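Local atomic coordinates of putative TetR-family transcriptional regulator (PDB entry 2HXO), a protein that probably acts as a TetR-family transcription factor, binding regulatory DNA through an N-terminal helix-turn-helix domain. Residues 93-98 / 216-221; 97-102 / 162-167; 147-152 / 227-232. All coordinates share one frame; numbering follows the deposited sequence.

Three helices are joined pairwise: contact 1 ties helix 87-104 to helix 214-230, contact 2 ties helix 87-104 to helix 146-166, and contact 3 ties helix 146-166 to helix 214-230. Contacts 1 and 2 lie near the middle of the chain, each combining buried and partly exposed residues, and they touch through the stacked rings of Phe218 and Trp99. Contact 3 is centred about 18 Å from the centre of the chain, yet it is buried, and the second subunit packs nearby. The chemistry follows place: leucine and ring-edge packing in contact 1, an amide stacked on an indole in contact 2, and an alanine methyl against isoleucine and leucine in contact 3.

Contact 1: 93-98 / 216-221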
# COMPACT_ATOMS: atom_id res chain seq x y z
N ALA A 93 3.35 -4.31 17.59
CA ALA A 93 2.00 -4.44 18.12
C ALA A 93 1.09 -3.47 17.37
O ALA A 93 -0.05 -3.81 17.04
CB ALA A 93 1.96 -4.14 19.62
N VAL A 94 1.58 -2.27 17.10
CA VAL A 94 0.77 -1.31 16.37
C VAL A 94 0.49 -1.84 14.97
O VAL A 94 -0.65 -1.82 14.52
CB VAL A 94 1.46 0.05 16.23
CG1 VAL A 94 0.65 0.94 15.28
CG2 VAL A 94 1.58 0.71 17.59
N ALA A 95 1.52 -2.33 14.30
CA ALA A 95 1.39 -2.86 12.94
C ALA A 95 0.47 -4.10 12.86
O ALA A 95 -0.35 -4.21 11.94
CB ALA A 95 2.78 -3.19 12.38
N LEU A 96 0.61 -5.02 13.81
CA LEU A 96 -0.25 -6.21 13.81
C LEU A 96 -1.69 -5.81 14.09
O LEU A 96 -2.62 -6.39 13.54
CB LEU A 96 0.21 -7.22 14.86
CG LEU A 96 1.52 -7.92 14.50
CD1 LEU A 96 1.91 -8.87 15.63
CD2 LEU A 96 1.35 -8.66 13.18
N GLY A 97 -1.87 -4.82 14.96
CA GLY A 97 -3.21 -4.35 15.26
C GLY A 97 -3.82 -3.87 13.95
O GLY A 97 -4.96 -4.21 13.64
N LEU A 98 -3.06 -3.11 13.16
CA LEU A 98 -3.58 -2.63 11.88
C LEU A 98 -3.79 -3.78 10.90
O LEU A 98 -4.80 -3.84 10.22
CB LEU A 98 -2.63 -1.58 11.29
CG LEU A 98 -2.63 -0.22 12.01
CD1 LEU A 98 -1.61 0.70 11.38
CD2 LEU A 98 -4.03 0.40 11.95
N GLU A 216 3.66 -13.54 8.86
CA GLU A 216 5.06 -13.57 9.23
C GLU A 216 5.87 -12.68 8.29
O GLU A 216 6.84 -12.03 8.70
CB GLU A 216 5.60 -15.00 9.19
CG GLU A 216 5.06 -15.86 10.34
CD GLU A 216 5.19 -15.17 11.69
OE1 GLU A 216 6.34 -14.99 12.17
OE2 GLU A 216 4.15 -14.80 12.29
N GLN A 217 5.48 -12.66 7.02
CA GLN A 217 6.16 -11.82 6.05
C GLN A 217 6.02 -10.38 6.54
O GLN A 217 7.00 -9.63 6.62
CB GLN A 217 5.50 -11.97 4.68
CG GLN A 217 6.07 -11.02 3.63
CD GLN A 217 7.55 -11.22 3.45
OE1 GLN A 217 7.99 -12.33 3.17
NE2 GLN A 217 8.34 -10.15 3.61
N PHE A 218 4.79 -10.02 6.88
CA PHE A 218 4.46 -8.70 7.37
C PHE A 218 5.38 -8.27 8.51
O PHE A 218 6.00 -7.21 8.44
CB PHE A 218 3.01 -8.68 7.85
CG PHE A 218 2.53 -7.33 8.31
CD1 PHE A 218 2.50 -6.25 7.42
CD2 PHE A 218 2.14 -7.12 9.63
CE1 PHE A 218 2.09 -4.99 7.84
CE2 PHE A 218 1.72 -5.86 10.06
CZ PHE A 218 1.69 -4.79 9.15
N LEU A 219 5.47 -9.10 9.54
CA LEU A 219 6.33 -8.82 10.70
C LEU A 219 7.81 -8.77 10.37
O LEU A 219 8.56 -8.02 11.00
CB LEU A 219 6.10 -9.86 11.80
CG LEU A 219 4.78 -9.78 12.56
CD1 LEU A 219 4.75 -10.86 13.64
CD2 LEU A 219 4.64 -8.39 13.19
N ALA A 220 8.25 -9.57 9.40
CA ALA A 220 9.65 -9.58 9.00
C ALA A 220 9.97 -8.28 8.27
O ALA A 220 11.03 -7.68 8.50
CB ALA A 220 9.94 -10.77 8.08
N GLY A 221 9.05 -7.83 7.42
CA GLY A 221 9.26 -6.59 6.69
C GLY A 221 9.34 -5.39 7.62
O GLY A 221 10.20 -4.52 7.46
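Ala95 O meets the rim of the Phe218 ring, with Phe218 CE2 3.2 Å from this oxygen and Phe218 CZ 3.5 Å from it. The ring turns its edge, not a face, to the carbonyl, bringing the slightly positive C-H rim of the aromatic to a partly negative oxygen; the approach is electrostatically favourable without being a conventional hydrogen bond. Phe218 gets there because CG stands anti to its backbone N (chi1 -177°), which sends the ring straight across to the neighbouring helix. The methyl of Ala95 adds an apolar touch, its CB 3.7 Å from Phe218 CE2, and a residue this small lets the ring edge come right up to the backbone of segment 93-98. Leu96 CD2 also lies in the plane of the ring at its edge, 3.9 Å from Phe218 CD2. The same methyl also meets Leu219: Leu96 CD2 and Leu219 CD2 are 3.3 Å apart, a tight approach, and the two leucine side chains cross at about a right angle. Branched, flexible leucines suit this partly exposed flank, where their ends reach inward from CB atoms that do not themselves face the partner helix. Behind the contact, Phe218 also packs on Ile157 and Ala160, and its backbone oxygen accepts a hydrogen bond from Tyr156 OH. The segment axes approach to 10.5 Å and run at 146°, a roughly antiparallel helix pair of the all-helical C-terminal domain that TetR-family regulators carry beside their DNA-binding part.

Contact 2: 97-102 / 162-167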
# COMPACT_ATOMS: atom_id res chain seq x y z
N GLY A 97 -1.87 -4.82 14.96
CA GLY A 97 -3.21 -4.35 15.26
C GLY A 97 -3.82 -3.87 13.95
O GLY A 97 -4.96 -4.21 13.64
N LEU A 98 -3.06 -3.11 13.16
CA LEU A 98 -3.58 -2.63 11.88
C LEU A 98 -3.79 -3.78 10.90
O LEU A 98 -4.80 -3.84 10.22
CB LEU A 98 -2.63 -1.58 11.29
CG LEU A 98 -2.63 -0.22 12.01
CD1 LEU A 98 -1.61 0.70 11.38
CD2 LEU A 98 -4.03 0.40 11.95
N TRP A 99 -2.81 -4.68 10.82
CA TRP A 99 -2.91 -5.83 9.93
C TRP A 99 -4.14 -6.68 10.23
O TRP A 99 -4.91 -7.02 9.32
CB TRP A 99 -1.65 -6.69 10.04
CG TRP A 99 -1.77 -8.03 9.37
CD1 TRP A 99 -2.35 -9.17 9.89
CD2 TRP A 99 -1.26 -8.40 8.08
NE1 TRP A 99 -2.22 -10.22 9.00
CE2 TRP A 99 -1.55 -9.77 7.89
CE3 TRP A 99 -0.58 -7.71 7.07
CZ2 TRP A 99 -1.18 -10.46 6.73
CZ3 TRP A 99 -0.21 -8.40 5.92
CH2 TRP A 99 -0.52 -9.76 5.76
N ASP A 100 -4.33 -7.03 11.50
CA ASP A 100 -5.48 -7.84 11.89
C ASP A 100 -6.80 -7.10 11.68
O ASP A 100 -7.81 -7.71 11.30
CB ASP A 100 -5.35 -8.28 13.36
CG ASP A 100 -4.22 -9.27 13.57
OD1 ASP A 100 -3.81 -9.94 12.59
OD2 ASP A 100 -3.73 -9.39 14.72
N ALA A 101 -6.80 -5.80 11.93
CA ALA A 101 -8.01 -5.02 11.74
C ALA A 101 -8.43 -4.98 10.27
O ALA A 101 -9.61 -5.16 9.96
CB ALA A 101 -7.82 -3.59 12.28
N THR A 102 -7.49 -4.74 9.36
CA THR A 102 -7.84 -4.67 7.94
C THR A 102 -8.22 -6.06 7.43
O THR A 102 -8.81 -6.21 6.36
CB THR A 102 -6.68 -4.12 7.10
OG1 THR A 102 -5.66 -5.11 6.99
CG2 THR A 102 -6.11 -2.87 7.74
N GLY A 162 -2.46 -3.49 2.98
CA GLY A 162 -3.34 -3.19 1.86
C GLY A 162 -3.42 -4.37 0.91
O GLY A 162 -4.51 -4.75 0.47
N GLN A 163 -2.27 -4.95 0.59
CA GLN A 163 -2.22 -6.10 -0.31
C GLN A 163 -2.90 -7.29 0.36
O GLN A 163 -3.60 -8.07 -0.28
CB GLN A 163 -0.77 -6.44 -0.64
CG GLN A 163 -0.59 -7.43 -1.80
CD GLN A 163 -1.37 -7.03 -3.05
OE1 GLN A 163 -1.51 -5.84 -3.36
NE2 GLN A 163 -1.87 -8.02 -3.78
N ASN A 164 -2.69 -7.43 1.67
CA ASN A 164 -3.31 -8.52 2.42
C ASN A 164 -4.84 -8.44 2.32
O ASN A 164 -5.51 -9.46 2.14
CB ASN A 164 -2.89 -8.45 3.89
CG ASN A 164 -3.69 -9.39 4.76
OD1 ASN A 164 -3.67 -10.60 4.56
ND2 ASN A 164 -4.41 -8.82 5.73
N ALA A 165 -5.39 -7.23 2.44
CA ALA A 165 -6.84 -7.04 2.34
C ALA A 165 -7.34 -7.53 0.98
O ALA A 165 -8.40 -8.15 0.88
CB ALA A 165 -7.19 -5.58 2.53
N ALA A 166 -6.56 -7.25 -0.07
CA ALA A 166 -6.92 -7.66 -1.42
C ALA A 166 -6.93 -9.19 -1.52
O ALA A 166 -7.88 -9.77 -2.05
CB ALA A 166 -5.93 -7.07 -2.43
N ASN A 167 -5.88 -9.83 -1.02
CA ASN A 167 -5.79 -11.29 -1.03
C ASN A 167 -5.07 -11.81 0.22
O ASN A 167 -5.75 -12.46 1.05
CB ASN A 167 -5.07 -11.78 -2.30
CG ASN A 167 -3.56 -11.63 -2.23
OD1 ASN A 167 -3.04 -10.54 -1.98
ND2 ASN A 167 -2.85 -12.73 -2.46
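Trp99 and Asn164 meet where helix segments 97-102 and 162-166 run side by side in nearly the same direction, their axes 9.4 Å apart and inclined by 23°. With CG anti to the backbone N (chi1 169°), the Asn164 amide is carried flat over one face of the indole, the two planes only 16° apart. Its ND2 sits 3.6 Å above the ring plane, over the centre. Asn164 CB packs 3.3 Å from Trp99 CH2. Asn164 OD1 lies 3.3 Å from Trp99 CZ2. Asparagine suits the place: its flat amide stacks on the aromatic surface, and its ND2 still makes a weak hydrogen bond to Glu103 OE1. Phe218 stacks on the opposite face of the indole, and Asp100 OD1, whose carboxylate pairs with Arg215, lies in the ring plane at its edge. With an alanine at the position of Trp99, the Asn164 amide and the Phe218 ring would probably lose the surface that separates and orients them, opening a gap between the helices. One turn on, Thr102 OG1 bonds back to Trp99 O at 3.1 Å, and Thr102 O comes 4.2 Å from Ala165 CB, where alanine permits close backbones. Around this pair, helix 107-118 packs on Thr102 and Ala165, helix 214-230 on Trp99, and helix 60-76, which follows the predicted helix-turn-helix, on Leu98 and Ala101.

Contact 3: 147-152 / 227-232; sequences FTASSA and TGITAL
Ala149 is where segment 147-152 meets Ile229 and Leu232, and the residues around it turn to other duties. Phe147, at the start, faces the second subunit, where its ring meets His212 of that chain edge-to-face; over one face Ser151 OG sits 3.3 Å above the ring plane, over its centre. Thr148 offers its carbonyl oxygen to Gln217 NE2 of the second subunit. Ala149 then points toward segment 227-232. Ala149 CB lies 4.0 Å from Ile229 CD1 and 4.2 Å from Leu232 CD1, and Ala149 O is 3.6 Å from Ile229 CD1. Ile229 has CG1 anti to its carbonyl carbon (chi1 -70°), so that the extended CG1-CD1 arm reaches over Ala149 while CG2 also closes on the alanine methyl. A methyl side chain fits here because the backbones come close, with the CA atoms of Ala149 and Ile229 6.3 Å apart. Ser150 points away from segment 227-232 and packs on Phe129 and Val136 of helix 124-138, and its hydroxyl bonds to Trp146 O. Ser151 donates OG to Phe147 O at 3.0 Å from above the carbonyl plane, while its backbone N reaches that oxygen from the opposite face, so two donors grip one acceptor. The contact joins helices 146-166 and 214-230 of the C-terminal domain, consistent with the helix pair through which TetR-family proteins dimerise. Ala149, Ile229 and Leu232 make the interface aliphatic: shape fit and exclusion of water hold the two segments together without a directional polar bond between them.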
# COMPACT_ATOMS: atom_id res chain seq x y z
N PHE A 147 9.87 12.30 11.44
CA PHE A 147 8.77 12.17 10.50
C PHE A 147 9.09 11.17 9.41
O PHE A 147 8.23 10.37 9.00
CB PHE A 147 8.42 13.51 9.86
CG PHE A 147 7.12 13.48 9.10
CD1 PHE A 147 5.93 13.09 9.75
CD2 PHE A 147 7.07 13.80 7.75
CE1 PHE A 147 4.71 13.02 9.05
CE2 PHE A 147 5.86 13.73 7.04
CZ PHE A 147 4.67 13.33 7.69
N THR A 148 10.33 11.20 8.94
CA THR A 148 10.76 10.29 7.89
C THR A 148 10.60 8.84 8.36
O THR A 148 9.97 8.01 7.69
CB THR A 148 12.23 10.55 7.50
OG1 THR A 148 12.38 11.90 7.07
CG2 THR A 148 12.66 9.64 6.37
N ALA A 149 11.17 8.53 9.53
CA ALA A 149 11.10 7.19 10.08
C ALA A 149 9.65 6.76 10.30
O ALA A 149 9.25 5.65 9.95
CB ALA A 149 11.88 7.13 11.37
N SER A 150 8.85 7.64 10.88
CA SER A 150 7.45 7.33 11.15
C SER A 150 6.64 7.09 9.90
O SER A 150 5.82 6.16 9.85
CB SER A 150 6.82 8.45 11.97
OG SER A 150 7.43 8.53 13.24
N SER A 151 6.84 7.94 8.89
CA SER A 151 6.13 7.83 7.62
C SER A 151 6.50 6.56 6.89
O SER A 151 5.65 5.96 6.23
CB SER A 151 6.44 9.03 6.71
OG SER A 151 5.86 10.22 7.21
N ALA A 152 7.77 6.17 6.98
CA ALA A 152 8.21 4.94 6.33
C ALA A 152 7.49 3.74 6.94
O ALA A 152 7.00 2.88 6.20
CB ALA A 152 9.73 4.77 6.47
N THR A 227 15.06 -2.11 11.66
CA THR A 227 16.51 -2.26 11.71
C THR A 227 17.18 -1.08 11.00
O THR A 227 18.21 -0.57 11.45
CB THR A 227 16.95 -3.57 11.05
OG1 THR A 227 16.41 -4.67 11.80
CG2 THR A 227 18.48 -3.68 11.02
N GLY A 228 16.58 -0.65 9.89
CA GLY A 228 17.12 0.49 9.17
C GLY A 228 16.96 1.74 10.02
O GLY A 228 17.85 2.57 10.10
N ILE A 229 15.82 1.85 10.69
CA ILE A 229 15.55 3.00 11.52
C ILE A 229 16.50 3.05 12.71
O ILE A 229 16.99 4.12 13.07
CB ILE A 229 14.07 3.00 12.00
CG1 ILE A 229 13.16 3.30 10.80
CG2 ILE A 229 13.87 4.04 13.08
CD1 ILE A 229 11.67 3.17 11.07
N THR A 230 16.78 1.89 13.31
CA THR A 230 17.68 1.86 14.45
C THR A 230 19.08 2.36 14.09
O THR A 230 19.79 2.86 14.96
CB THR A 230 17.79 0.43 15.12
OG1 THR A 230 18.64 -0.43 14.35
CG2 THR A 230 16.45 -0.20 15.25
N ALA A 231 19.48 2.24 12.82
CA ALA A 231 20.80 2.71 12.38
C ALA A 231 20.85 4.25 12.26
O ALA A 231 21.90 4.82 12.00
CB ALA A 231 21.19 2.06 11.06
N LEU A 232 19.71 4.92 12.46
CA LEU A 232 19.65 6.38 12.40
C LEU A 232 20.21 6.98 13.70
O LEU A 232 20.54 8.17 13.76
CB LEU A 232 18.22 6.87 12.23
CG LEU A 232 17.56 6.68 10.86
CD1 LEU A 232 16.09 7.05 10.98
CD2 LEU A 232 18.28 7.56 9.80